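Local coordinates for protein FAD synthetase (Saccharomyces cerevisiae, PDB 2WSI) that catalyses the adenylation of FMN with ATP, giving the coenzyme FAD and diphosphate, at residues A[6-11]-A[76-81]; A[54-59]-A[158-163]; A[58-63]-A[117-122]; A[100-105]-A[127-132]. One frame throughout, in Å; residues are numbered along the deposited sequence.

How the interactions relate
The four contacts are arranged around one mixed sheet, whose strands 56-59, 102-106, 129-133 and 160-162 run parallel. Interactions 2 and 4 pair 56-59 with 160-162 and 102-106 with 129-133; their centres are about 11 Å apart, and strands 56-59 and 102-106 are neighbours. Interaction 3 shares Phe58 and Ser59 with interaction 2 and follows strand 56-59 into the loop at the adenosine half of FAD; its helix 114-126 connects the strands of interaction 4. Along the chain, interaction 4 nests within interaction 2. Interaction 1, away from FAD and about 20 Å from interaction 3 between centres, packs helix 3-18 on helix 64-87, which follows strand 56-59 and sets Leu77 against Leu102 of interaction 4.

Interaction 1. Residues A[6-11]-A[76-81]; sequences AAEMCY and CLWEYF
Glu8 lays the aliphatic part of its side chain over one face of the Trp78 indole in a helix-helix packing contact that joins the N-terminal helix 3-18 to helix 64-87 of the PAPS-reductase-like domain. The two axes come within 8.0 Å and cross at -109°, which brings a short patch of each helix together. Glu8 CB stands 3.5 Å from the centroid of the six-membered ring and almost exactly on its normal, a CH-pi contact. CG is also over this face but nearer the rim, 3.2 Å from Trp78 CZ2. The Glu8 chain then bends at chi2 (-87°), and its carboxylate leads away from the other helix. Where the backbones are nearest, Ala7 CB and Trp78 CB are 4.0 Å apart, a spacing that a small residue permits. Tyr11 crosses the indole at about a right angle as a side chain, with the ring planes 45° apart, an oblique aromatic pair. An alanine at Trp78 would lose both the platform under Glu8 and the neighbour of Tyr11, and would probably open a gap between the helices. Glu79, whose carboxylate is salt-bridged to Arg38, places OE1 near the edge of the Tyr11 ring. Over a face of that same ring lies Trp78 CD1, 3.3 Å from Tyr11 CG.

Interaction 2. Residues A[54-59]-A[158-163]; sequences GEISFS and TEAIVI. With FAD (flavin-adenine dinucleotide), chain C.
Val162 branches between two residues of the neighbouring strand. Its CB lies 3.7 Å from Phe58 CD1; from there CG1, anti to the backbone N (chi1 -176°), runs to Phe58 CE1 at 3.6 Å, while CG2 meets Ile56 CG2 at a tight 3.5 Å. Leu69 and Tyr73 of helix 64-87 also touch this valine. The backbones beneath pair as parallel neighbours within the sheet of the PAPS-reductase-like fold, in the register Ile56-Ala160, Ser57-Ile161, Phe58-Val162. Ser57 N donates to Ala160 O and Val162 N to Ser57 O, both in the carbonyl plane. At the loop end Glu55 O receives two donors, Glu159 N and Ala160 N. Val162 O is doubly gripped as well: Ser59 N arrives in its plane, and Ser59 OG, 2.6 Å away, is tilted 22° from it. Ser59 O accepts from the FAD ribose hydroxyl O2B at 2.9 Å, and Ile163 CD1 reaches FAD C7 of the flavin at 3.5 Å.

Interaction 3. Residues A[58-63]-A[117-122]; sequences FSYNGG and ENFVLE. With FAD (flavin-adenine dinucleotide), chain C.
Tyr60 projects toward helix 114-126 with CG anti to its own N (chi1 -179°). The side chain crosses that of Phe119 at about a right angle, putting Tyr60 OH 3.8 Å from Phe119 CE2; this hydroxyl is hydrogen-bonded to Thr123. Asn61 faces the other way, toward the adenine, with CB 3.6 Å from FAD C6A and ND2 3.3 Å from FAD N7A, while its backbone O lies 3.7 Å from Val120 CG2. Gly62, at phi 77°, has its N over the centre of the Tyr60 ring and its O 3.3 Å from Phe119 CE2; a CB would clash with Val120 CG2. Gly63 N donates to Asn61 OD1 at 3.0 Å, though OD1 is less surely placed. A leucine in place of Asn61 has no amide and would probably leave Gly63 N without this acceptor and FAD N7A without its polar neighbour ND2. This geometry fits an Asx turn ending at Gly63, the N-cap of helix 64-87, beside the adenosine end of the FAD pocket.

Interaction 4. Residues A[100-105]-A[127-132]; sequences QRLPTV and YCLSLY
A beta-alpha-beta unit, strand 102-106, helix 114-126 and strand 129-133, closes here as its two strands pair in parallel. Leu102 N donates to Cys128 O at 2.9 Å, in the carbonyl plane and nearly straight (163°), and Tyr132 N donates to Thr104 O. Leu102 O is held from opposite faces of its plane: Ser130 N comes from one at 2.8 Å, Thr104 OG1 from the other at 2.8 Å. Thr104 OG1, beside the backbone N (chi1 -59°), also rests 3.5 Å from Leu129 CB, and its CG2 meets Leu131 CD1 at 3.7 Å. On this same face Leu102 and Leu129 lie side by side, CB to CD2. The opposite face carries Val105 CG2, 3.8 Å from Tyr132 CD2. Before the strand, Arg101 reaches across to Ser130, its CB 3.6 Å from Ser130 CB and one guanidinium face over Ser130 CA. Strand 129-133, at one edge of this chain's sheet, is joined by a parallel beta-alpha-beta crossover to a strand whose Val105 lines the FAD pocket.

Interaction 1. Residues A[6-11]-A[76-81]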
# COMPACT_ATOMS: atom_id res chain seq x y z
N ALA A 6 -5.78 5.07 -14.63
CA ALA A 6 -5.01 4.76 -13.43
C ALA A 6 -4.19 3.51 -13.67
O ALA A 6 -3.03 3.43 -13.25
CB ALA A 6 -5.95 4.55 -12.23
N ALA A 7 -4.80 2.52 -14.31
CA ALA A 7 -4.11 1.24 -14.56
C ALA A 7 -2.93 1.46 -15.50
O ALA A 7 -1.80 1.01 -15.22
CB ALA A 7 -5.08 0.18 -15.09
N GLU A 8 -3.16 2.17 -16.60
CA GLU A 8 -2.08 2.45 -17.56
C GLU A 8 -0.96 3.28 -16.92
O GLU A 8 0.22 3.02 -17.13
CB GLU A 8 -2.63 3.17 -18.82
CG GLU A 8 -1.67 3.08 -19.98
CD GLU A 8 -0.64 4.20 -19.99
OE1 GLU A 8 -0.89 5.28 -19.39
OE2 GLU A 8 0.42 4.02 -20.64
N MET A 9 -1.33 4.28 -16.11
CA MET A 9 -0.34 5.08 -15.39
C MET A 9 0.52 4.18 -14.48
O MET A 9 1.75 4.25 -14.51
CB MET A 9 -1.02 6.19 -14.56
CG MET A 9 0.01 7.07 -13.74
SD MET A 9 -0.76 8.31 -12.64
CE MET A 9 -1.42 7.21 -11.36
N CYS A 10 -0.11 3.34 -13.67
CA CYS A 10 0.64 2.49 -12.74
C CYS A 10 1.52 1.49 -13.52
O CYS A 10 2.64 1.16 -13.13
CB CYS A 10 -0.36 1.76 -11.83
SG CYS A 10 -1.11 2.91 -10.61
N TYR A 11 1.01 1.04 -14.65
CA TYR A 11 1.78 0.20 -15.53
C TYR A 11 3.05 0.90 -15.99
O TYR A 11 4.12 0.29 -16.00
CB TYR A 11 0.95 -0.25 -16.75
CG TYR A 11 1.80 -1.01 -17.74
CD1 TYR A 11 2.06 -2.38 -17.55
CD2 TYR A 11 2.35 -0.38 -18.84
CE1 TYR A 11 2.88 -3.10 -18.45
CE2 TYR A 11 3.17 -1.09 -19.75
CZ TYR A 11 3.41 -2.44 -19.55
OH TYR A 11 4.19 -3.14 -20.44
N CYS A 76 -0.83 -4.56 -12.96
CA CYS A 76 -1.22 -5.89 -13.44
C CYS A 76 -2.61 -5.91 -14.06
O CYS A 76 -2.91 -6.72 -14.96
CB CYS A 76 -1.15 -6.90 -12.30
SG CYS A 76 0.56 -7.21 -11.80
N LEU A 77 -3.48 -5.03 -13.58
CA LEU A 77 -4.83 -4.94 -14.16
C LEU A 77 -4.74 -4.48 -15.63
O LEU A 77 -5.45 -4.98 -16.53
CB LEU A 77 -5.69 -3.99 -13.32
CG LEU A 77 -7.13 -3.84 -13.78
CD1 LEU A 77 -7.79 -5.20 -13.75
CD2 LEU A 77 -7.91 -2.82 -12.91
N TRP A 78 -3.85 -3.53 -15.88
CA TRP A 78 -3.63 -3.05 -17.25
C TRP A 78 -3.18 -4.24 -18.12
O TRP A 78 -3.78 -4.53 -19.18
CB TRP A 78 -2.55 -1.99 -17.24
CG TRP A 78 -2.29 -1.36 -18.59
CD1 TRP A 78 -1.11 -1.41 -19.32
CD2 TRP A 78 -3.19 -0.55 -19.35
NE1 TRP A 78 -1.25 -0.68 -20.49
CE2 TRP A 78 -2.52 -0.15 -20.53
CE3 TRP A 78 -4.53 -0.15 -19.17
CZ2 TRP A 78 -3.13 0.63 -21.52
CZ3 TRP A 78 -5.13 0.63 -20.14
CH2 TRP A 78 -4.44 1.01 -21.30
N GLU A 79 -2.14 -4.93 -17.68
CA GLU A 79 -1.64 -6.09 -18.44
C GLU A 79 -2.71 -7.19 -18.62
O GLU A 79 -2.82 -7.81 -19.67
CB GLU A 79 -0.37 -6.65 -17.75
CG GLU A 79 0.29 -7.80 -18.52
CD GLU A 79 1.72 -8.07 -18.08
OE1 GLU A 79 2.40 -7.12 -17.62
OE2 GLU A 79 2.16 -9.23 -18.19
N TYR A 80 -3.53 -7.40 -17.60
CA TYR A 80 -4.57 -8.44 -17.60
C TYR A 80 -5.56 -8.21 -18.74
O TYR A 80 -6.03 -9.14 -19.40
CB TYR A 80 -5.32 -8.40 -16.26
CG TYR A 80 -6.65 -9.13 -16.21
CD1 TYR A 80 -6.70 -10.50 -16.01
CD2 TYR A 80 -7.85 -8.43 -16.31
CE1 TYR A 80 -7.92 -11.18 -15.94
CE2 TYR A 80 -9.09 -9.09 -16.23
CZ TYR A 80 -9.11 -10.47 -16.05
OH TYR A 80 -10.30 -11.15 -15.96
N PHE A 81 -5.88 -6.96 -18.96
CA PHE A 81 -6.82 -6.63 -20.00
C PHE A 81 -6.30 -7.11 -21.36
O PHE A 81 -7.05 -7.65 -22.17
CB PHE A 81 -7.06 -5.14 -20.01
CG PHE A 81 -7.86 -4.67 -21.17
CD1 PHE A 81 -9.25 -4.88 -21.21
CD2 PHE A 81 -7.25 -4.01 -22.22
CE1 PHE A 81 -10.00 -4.43 -22.29
CE2 PHE A 81 -8.00 -3.55 -23.30
CZ PHE A 81 -9.38 -3.77 -23.33

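Interaction 2. Residues A[54-59]-A[158-163]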
# COMPACT_ATOMS: atom_id res chain seq x y z
N GLY A 54 -16.02 -8.10 -8.94
CA GLY A 54 -16.39 -8.18 -7.54
C GLY A 54 -16.00 -9.49 -6.86
O GLY A 54 -16.19 -9.61 -5.65
N GLU A 55 -15.48 -10.45 -7.60
CA GLU A 55 -15.04 -11.70 -6.99
C GLU A 55 -13.91 -11.38 -6.02
O GLU A 55 -13.73 -12.06 -5.00
CB GLU A 55 -14.52 -12.72 -8.03
CG GLU A 55 -15.61 -13.26 -8.94
CD GLU A 55 -15.07 -14.21 -10.02
OE1 GLU A 55 -13.90 -14.60 -9.95
OE2 GLU A 55 -15.82 -14.57 -10.94
N ILE A 56 -13.14 -10.37 -6.39
CA ILE A 56 -12.03 -9.91 -5.55
C ILE A 56 -12.31 -8.51 -5.06
O ILE A 56 -12.56 -7.64 -5.87
CB ILE A 56 -10.71 -9.83 -6.33
CG1 ILE A 56 -10.32 -11.20 -6.92
CG2 ILE A 56 -9.58 -9.39 -5.41
CD1 ILE A 56 -9.08 -11.11 -7.79
N SER A 57 -12.18 -8.29 -3.75
CA SER A 57 -12.14 -6.94 -3.23
C SER A 57 -10.73 -6.63 -2.71
O SER A 57 -10.06 -7.49 -2.16
CB SER A 57 -13.10 -6.78 -2.08
OG SER A 57 -13.13 -5.42 -1.71
N PHE A 58 -10.30 -5.40 -2.91
CA PHE A 58 -8.97 -4.96 -2.47
C PHE A 58 -9.12 -4.29 -1.09
O PHE A 58 -9.87 -3.30 -0.95
CB PHE A 58 -8.42 -3.95 -3.50
CG PHE A 58 -6.96 -3.66 -3.32
CD1 PHE A 58 -6.03 -4.26 -4.12
CD2 PHE A 58 -6.54 -2.79 -2.32
CE1 PHE A 58 -4.66 -4.03 -3.94
CE2 PHE A 58 -5.17 -2.55 -2.11
CZ PHE A 58 -4.24 -3.17 -2.91
N SER A 59 -8.46 -4.83 -0.06
CA SER A 59 -8.51 -4.15 1.25
C SER A 59 -7.48 -3.04 1.30
O SER A 59 -6.27 -3.26 1.21
CB SER A 59 -8.37 -5.10 2.45
OG SER A 59 -7.15 -5.82 2.42
N THR A 158 -18.20 -12.15 -2.77
CA THR A 158 -16.77 -11.92 -2.55
C THR A 158 -16.07 -13.26 -2.32
O THR A 158 -16.39 -13.97 -1.36
CB THR A 158 -16.51 -11.04 -1.31
OG1 THR A 158 -17.18 -9.77 -1.45
CG2 THR A 158 -15.01 -10.81 -1.12
N GLU A 159 -15.14 -13.61 -3.18
CA GLU A 159 -14.44 -14.89 -3.05
C GLU A 159 -13.03 -14.73 -2.47
O GLU A 159 -12.45 -15.66 -1.89
CB GLU A 159 -14.39 -15.61 -4.41
CG GLU A 159 -15.80 -15.95 -4.92
CD GLU A 159 -15.80 -16.83 -6.16
OE1 GLU A 159 -14.77 -17.51 -6.41
OE2 GLU A 159 -16.84 -16.85 -6.88
N ALA A 160 -12.47 -13.55 -2.61
CA ALA A 160 -11.06 -13.33 -2.23
C ALA A 160 -10.84 -11.84 -1.92
O ALA A 160 -11.56 -10.99 -2.45
CB ALA A 160 -10.13 -13.75 -3.37
N ILE A 161 -9.90 -11.55 -1.03
CA ILE A 161 -9.57 -10.20 -0.65
C ILE A 161 -8.06 -10.00 -0.71
O ILE A 161 -7.31 -10.80 -0.18
CB ILE A 161 -10.07 -9.92 0.76
CG1 ILE A 161 -11.57 -10.26 0.77
CG2 ILE A 161 -9.80 -8.45 1.14
CD1 ILE A 161 -12.40 -9.49 1.74
N VAL A 162 -7.63 -8.93 -1.37
CA VAL A 162 -6.23 -8.60 -1.50
C VAL A 162 -5.81 -7.84 -0.24
O VAL A 162 -6.47 -6.90 0.16
CB VAL A 162 -5.97 -7.69 -2.73
CG1 VAL A 162 -4.47 -7.45 -2.90
CG2 VAL A 162 -6.59 -8.28 -4.03
N ILE A 163 -4.67 -8.21 0.33
CA ILE A 163 -4.22 -7.73 1.65
C ILE A 163 -2.75 -7.38 1.52
O ILE A 163 -1.96 -8.22 1.09
CB ILE A 163 -4.31 -8.87 2.67
CG1 ILE A 163 -5.76 -9.39 2.74
CG2 ILE A 163 -3.78 -8.43 4.03
CD1 ILE A 163 -5.91 -10.69 3.57
PA FAD C . -2.12 -4.38 9.24
O1A FAD C . -1.82 -3.05 9.90
O2A FAD C . -3.31 -5.04 9.88
O5B FAD C . -2.27 -4.28 7.63
C5B FAD C . -2.18 -5.47 6.87
C4B FAD C . -3.09 -5.34 5.65
O4B FAD C . -4.42 -5.53 6.03
C3B FAD C . -3.02 -3.95 5.05
O3B FAD C . -2.00 -3.84 4.09
C2B FAD C . -4.40 -3.82 4.42
O2B FAD C . -4.42 -4.42 3.14
C1B FAD C . -5.26 -4.61 5.36
N9A FAD C . -5.84 -3.69 6.36
C8A FAD C . -5.36 -3.38 7.61
N7A FAD C . -6.22 -2.49 8.19
C5A FAD C . -7.21 -2.22 7.30
C6A FAD C . -8.31 -1.40 7.35
N6A FAD C . -8.61 -0.66 8.43
N1A FAD C . -9.15 -1.38 6.27
C2A FAD C . -8.91 -2.14 5.14
N3A FAD C . -7.79 -2.93 5.08
C4A FAD C . -6.98 -2.98 6.16
N1 FAD C . -5.40 -13.09 10.83
C2 FAD C . -5.49 -14.42 11.14
O2 FAD C . -4.89 -14.87 12.12
N3 FAD C . -6.25 -15.26 10.37
C4 FAD C . -6.94 -14.78 9.28
O4 FAD C . -7.60 -15.60 8.62
C4X FAD C . -6.86 -13.42 8.95
N5 FAD C . -7.53 -12.89 7.86
C5X FAD C . -7.43 -11.55 7.55
C6 FAD C . -8.11 -11.00 6.46
C7 FAD C . -8.01 -9.64 6.19
C7M FAD C . -8.73 -9.02 5.02
C8 FAD C . -7.22 -8.83 7.00
C8M FAD C . -7.09 -7.36 6.71
C9 FAD C . -6.55 -9.38 8.08
C9A FAD C . -6.66 -10.72 8.37
N10 FAD C . -5.99 -11.24 9.46
C10 FAD C . -6.07 -12.59 9.73
C1' FAD C . -5.13 -10.33 10.30
C2' FAD C . -3.69 -10.27 9.73
O2' FAD C . -3.12 -11.53 9.51
C3' FAD C . -2.74 -9.46 10.61
O3' FAD C . -2.46 -10.18 11.78
C4' FAD C . -3.35 -8.11 10.96
O4' FAD C . -3.86 -7.49 9.80
C5' FAD C . -2.29 -7.19 11.56
O5' FAD C . -1.09 -7.31 10.82
P FAD C . -0.20 -6.01 10.48
O1P FAD C . -0.23 -5.06 11.65
O2P FAD C . 1.18 -6.43 10.03
O3P FAD C . -0.82 -5.29 9.20
O HOH W 1 -16.38 -8.11 -3.52

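Interaction 3. Residues A[58-63]-A[117-122]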
# COMPACT_ATOMS: atom_id res chain seq x y z
N PHE A 58 -10.30 -5.40 -2.91
CA PHE A 58 -8.97 -4.96 -2.47
C PHE A 58 -9.12 -4.29 -1.09
O PHE A 58 -9.87 -3.30 -0.95
CB PHE A 58 -8.42 -3.95 -3.50
CG PHE A 58 -6.96 -3.66 -3.32
CD1 PHE A 58 -6.03 -4.26 -4.12
CD2 PHE A 58 -6.54 -2.79 -2.32
CE1 PHE A 58 -4.66 -4.03 -3.94
CE2 PHE A 58 -5.17 -2.55 -2.11
CZ PHE A 58 -4.24 -3.17 -2.91
N SER A 59 -8.46 -4.83 -0.06
CA SER A 59 -8.51 -4.15 1.25
C SER A 59 -7.48 -3.04 1.30
O SER A 59 -6.27 -3.26 1.21
CB SER A 59 -8.37 -5.10 2.45
OG SER A 59 -7.15 -5.82 2.42
N TYR A 60 -7.97 -1.82 1.44
CA TYR A 60 -7.13 -0.64 1.33
C TYR A 60 -7.34 0.25 2.56
O TYR A 60 -8.48 0.57 2.90
CB TYR A 60 -7.53 0.12 0.08
CG TYR A 60 -6.72 1.37 -0.19
CD1 TYR A 60 -5.35 1.29 -0.43
CD2 TYR A 60 -7.33 2.63 -0.23
CE1 TYR A 60 -4.60 2.42 -0.69
CE2 TYR A 60 -6.59 3.76 -0.49
CZ TYR A 60 -5.22 3.65 -0.72
OH TYR A 60 -4.43 4.74 -0.99
N ASN A 61 -6.25 0.68 3.18
CA ASN A 61 -6.34 1.56 4.36
C ASN A 61 -5.42 2.78 4.20
O ASN A 61 -5.20 3.52 5.16
CB ASN A 61 -5.99 0.82 5.65
CG ASN A 61 -4.54 0.31 5.66
OD1 ASN A 61 -3.77 0.54 4.72
ND2 ASN A 61 -4.16 -0.38 6.73
N GLY A 62 -4.94 3.02 2.98
CA GLY A 62 -4.16 4.21 2.70
C GLY A 62 -2.72 4.15 3.20
O GLY A 62 -1.94 5.08 2.98
N GLY A 63 -2.34 3.06 3.87
CA GLY A 63 -0.96 2.93 4.34
C GLY A 63 0.03 2.67 3.20
O GLY A 63 -0.38 2.38 2.06
N GLU A 117 -7.98 9.01 6.92
CA GLU A 117 -9.31 8.97 6.31
C GLU A 117 -9.37 9.86 5.08
O GLU A 117 -9.87 9.47 4.02
CB GLU A 117 -10.38 9.43 7.32
CG GLU A 117 -10.82 8.35 8.31
CD GLU A 117 -11.57 8.93 9.52
OE1 GLU A 117 -11.54 10.18 9.68
OE2 GLU A 117 -12.17 8.15 10.31
N ASN A 118 -8.83 11.06 5.21
CA ASN A 118 -8.85 12.00 4.09
C ASN A 118 -8.02 11.48 2.90
O ASN A 118 -8.42 11.61 1.75
CB ASN A 118 -8.34 13.38 4.51
CG ASN A 118 -9.37 14.15 5.34
OD1 ASN A 118 -10.56 13.91 5.24
ND2 ASN A 118 -8.90 15.07 6.16
N PHE A 119 -6.87 10.89 3.20
CA PHE A 119 -6.02 10.28 2.19
C PHE A 119 -6.72 9.12 1.48
O PHE A 119 -6.59 8.94 0.26
CB PHE A 119 -4.71 9.79 2.82
CG PHE A 119 -3.72 9.29 1.81
CD1 PHE A 119 -3.09 10.18 0.95
CD2 PHE A 119 -3.43 7.94 1.72
CE1 PHE A 119 -2.17 9.72 0.03
CE2 PHE A 119 -2.53 7.49 0.79
CZ PHE A 119 -1.90 8.38 -0.05
N VAL A 120 -7.45 8.30 2.23
CA VAL A 120 -8.18 7.19 1.61
C VAL A 120 -9.21 7.70 0.62
O VAL A 120 -9.33 7.18 -0.49
CB VAL A 120 -8.88 6.30 2.68
CG1 VAL A 120 -9.78 5.30 2.01
CG2 VAL A 120 -7.81 5.58 3.55
N LEU A 121 -9.96 8.71 1.03
CA LEU A 121 -10.97 9.31 0.14
C LEU A 121 -10.32 9.93 -1.11
O LEU A 121 -10.78 9.69 -2.21
CB LEU A 121 -11.78 10.38 0.90
CG LEU A 121 -12.61 9.94 2.10
CD1 LEU A 121 -13.49 11.12 2.61
CD2 LEU A 121 -13.50 8.74 1.82
N GLU A 122 -9.26 10.71 -0.94
CA GLU A 122 -8.61 11.33 -2.09
C GLU A 122 -8.02 10.28 -3.04
O GLU A 122 -8.14 10.39 -4.26
CB GLU A 122 -7.49 12.30 -1.67
CG GLU A 122 -7.98 13.60 -1.02
CD GLU A 122 -8.59 14.56 -2.05
OE1 GLU A 122 -8.46 14.32 -3.28
OE2 GLU A 122 -9.19 15.56 -1.62
PA FAD C . -2.12 -4.38 9.24
O1A FAD C . -1.82 -3.05 9.90
O2A FAD C . -3.31 -5.04 9.88
O5B FAD C . -2.27 -4.28 7.63
C5B FAD C . -2.18 -5.47 6.87
C4B FAD C . -3.09 -5.34 5.65
O4B FAD C . -4.42 -5.53 6.03
C3B FAD C . -3.02 -3.95 5.05
O3B FAD C . -2.00 -3.84 4.09
C2B FAD C . -4.40 -3.82 4.42
O2B FAD C . -4.42 -4.42 3.14
C1B FAD C . -5.26 -4.61 5.36
N9A FAD C . -5.84 -3.69 6.36
C8A FAD C . -5.36 -3.38 7.61
N7A FAD C . -6.22 -2.49 8.19
C5A FAD C . -7.21 -2.22 7.30
C6A FAD C . -8.31 -1.40 7.35
N6A FAD C . -8.61 -0.66 8.43
N1A FAD C . -9.15 -1.38 6.27
C2A FAD C . -8.91 -2.14 5.14
N3A FAD C . -7.79 -2.93 5.08
C4A FAD C . -6.98 -2.98 6.16
N1 FAD C . -5.40 -13.09 10.83
C2 FAD C . -5.49 -14.42 11.14
O2 FAD C . -4.89 -14.87 12.12
N3 FAD C . -6.25 -15.26 10.37
C4 FAD C . -6.94 -14.78 9.28
O4 FAD C . -7.60 -15.60 8.62
C4X FAD C . -6.86 -13.42 8.95
N5 FAD C . -7.53 -12.89 7.86
C5X FAD C . -7.43 -11.55 7.55
C6 FAD C . -8.11 -11.00 6.46
C7 FAD C . -8.01 -9.64 6.19
C7M FAD C . -8.73 -9.02 5.02
C8 FAD C . -7.22 -8.83 7.00
C8M FAD C . -7.09 -7.36 6.71
C9 FAD C . -6.55 -9.38 8.08
C9A FAD C . -6.66 -10.72 8.37
N10 FAD C . -5.99 -11.24 9.46
C10 FAD C . -6.07 -12.59 9.73
C1' FAD C . -5.13 -10.33 10.30
C2' FAD C . -3.69 -10.27 9.73
O2' FAD C . -3.12 -11.53 9.51
C3' FAD C . -2.74 -9.46 10.61
O3' FAD C . -2.46 -10.18 11.78
C4' FAD C . -3.35 -8.11 10.96
O4' FAD C . -3.86 -7.49 9.80
C5' FAD C . -2.29 -7.19 11.56
O5' FAD C . -1.09 -7.31 10.82
P FAD C . -0.20 -6.01 10.48
O1P FAD C . -0.23 -5.06 11.65
O2P FAD C . 1.18 -6.43 10.03
O3P FAD C . -0.82 -5.29 9.20

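Interaction 4. Residues A[100-105]-A[127-132]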
# COMPACT_ATOMS: atom_id res chain seq x y z
N GLN A 100 -15.51 1.45 -15.23
CA GLN A 100 -16.01 1.04 -13.94
C GLN A 100 -15.00 1.38 -12.83
O GLN A 100 -13.91 1.87 -13.10
CB GLN A 100 -16.23 -0.48 -13.92
CG GLN A 100 -14.93 -1.28 -14.08
CD GLN A 100 -15.11 -2.73 -13.71
OE1 GLN A 100 -15.39 -3.55 -14.56
NE2 GLN A 100 -14.98 -3.04 -12.40
N ARG A 101 -15.37 1.08 -11.59
CA ARG A 101 -14.50 1.32 -10.43
C ARG A 101 -14.01 -0.00 -9.83
O ARG A 101 -14.63 -1.04 -10.03
CB ARG A 101 -15.25 2.14 -9.38
CG ARG A 101 -15.85 3.43 -9.97
CD ARG A 101 -16.38 4.36 -8.91
NE ARG A 101 -17.53 3.78 -8.24
CZ ARG A 101 -18.23 4.39 -7.28
NH1 ARG A 101 -17.91 5.62 -6.88
NH2 ARG A 101 -19.26 3.76 -6.74
N LEU A 102 -12.88 0.05 -9.13
CA LEU A 102 -12.25 -1.15 -8.57
C LEU A 102 -12.83 -1.45 -7.18
O LEU A 102 -12.76 -0.62 -6.29
CB LEU A 102 -10.74 -0.90 -8.41
CG LEU A 102 -9.91 -2.17 -8.18
CD1 LEU A 102 -9.88 -3.00 -9.46
CD2 LEU A 102 -8.48 -1.82 -7.76
N PRO A 103 -13.39 -2.65 -7.00
CA PRO A 103 -14.02 -2.90 -5.71
C PRO A 103 -13.01 -2.92 -4.56
O PRO A 103 -12.02 -3.66 -4.62
CB PRO A 103 -14.64 -4.29 -5.87
CG PRO A 103 -14.69 -4.54 -7.34
CD PRO A 103 -13.59 -3.75 -7.96
N THR A 104 -13.30 -2.16 -3.52
CA THR A 104 -12.32 -1.87 -2.49
C THR A 104 -13.04 -1.83 -1.16
O THR A 104 -14.21 -1.44 -1.10
CB THR A 104 -11.62 -0.51 -2.77
OG1 THR A 104 -10.99 -0.55 -4.06
CG2 THR A 104 -10.57 -0.17 -1.67
N VAL A 105 -12.35 -2.23 -0.09
CA VAL A 105 -12.96 -2.23 1.23
C VAL A 105 -12.04 -1.52 2.20
O VAL A 105 -10.86 -1.84 2.24
CB VAL A 105 -13.26 -3.66 1.75
CG1 VAL A 105 -12.10 -4.58 1.46
CG2 VAL A 105 -13.55 -3.64 3.26
N TYR A 127 -7.56 6.72 -7.92
CA TYR A 127 -7.36 5.38 -8.52
C TYR A 127 -8.70 4.76 -8.93
O TYR A 127 -8.75 3.61 -9.32
CB TYR A 127 -6.64 4.46 -7.56
CG TYR A 127 -5.31 4.98 -7.11
CD1 TYR A 127 -4.37 5.41 -8.03
CD2 TYR A 127 -5.00 5.06 -5.76
CE1 TYR A 127 -3.14 5.90 -7.62
CE2 TYR A 127 -3.77 5.54 -5.34
CZ TYR A 127 -2.84 5.95 -6.27
OH TYR A 127 -1.63 6.43 -5.86
N CYS A 128 -9.78 5.53 -8.81
CA CYS A 128 -11.09 5.09 -9.27
C CYS A 128 -11.50 3.80 -8.55
O CYS A 128 -11.86 2.78 -9.18
CB CYS A 128 -11.09 4.86 -10.80
SG CYS A 128 -12.74 4.93 -11.53
N LEU A 129 -11.46 3.87 -7.23
CA LEU A 129 -11.88 2.79 -6.37
C LEU A 129 -13.34 2.93 -6.03
O LEU A 129 -13.81 4.02 -5.75
CB LEU A 129 -11.10 2.84 -5.05
CG LEU A 129 -9.58 2.93 -5.25
CD1 LEU A 129 -8.87 2.91 -3.87
CD2 LEU A 129 -9.12 1.79 -6.16
N SER A 130 -14.04 1.82 -6.02
CA SER A 130 -15.41 1.78 -5.52
C SER A 130 -15.32 1.36 -4.07
O SER A 130 -15.13 0.19 -3.75
CB SER A 130 -16.25 0.74 -6.26
OG SER A 130 -17.55 0.67 -5.70
N LEU A 131 -15.44 2.34 -3.20
CA LEU A 131 -15.11 2.11 -1.81
C LEU A 131 -16.30 1.70 -0.95
O LEU A 131 -17.26 2.46 -0.80
CB LEU A 131 -14.49 3.38 -1.24
CG LEU A 131 -13.87 3.25 0.14
CD1 LEU A 131 -12.53 2.48 0.02
CD2 LEU A 131 -13.67 4.62 0.70
N TYR A 132 -16.25 0.50 -0.39
CA TYR A 132 -17.07 0.19 0.77
C TYR A 132 -16.30 0.68 1.97
O TYR A 132 -15.14 0.27 2.17
CB TYR A 132 -17.27 -1.31 0.89
CG TYR A 132 -17.90 -1.76 2.19
CD1 TYR A 132 -19.28 -1.84 2.35
CD2 TYR A 132 -17.09 -2.14 3.27
CE1 TYR A 132 -19.84 -2.29 3.56
CE2 TYR A 132 -17.64 -2.59 4.47
CZ TYR A 132 -19.00 -2.67 4.61
OH TYR A 132 -19.49 -3.13 5.81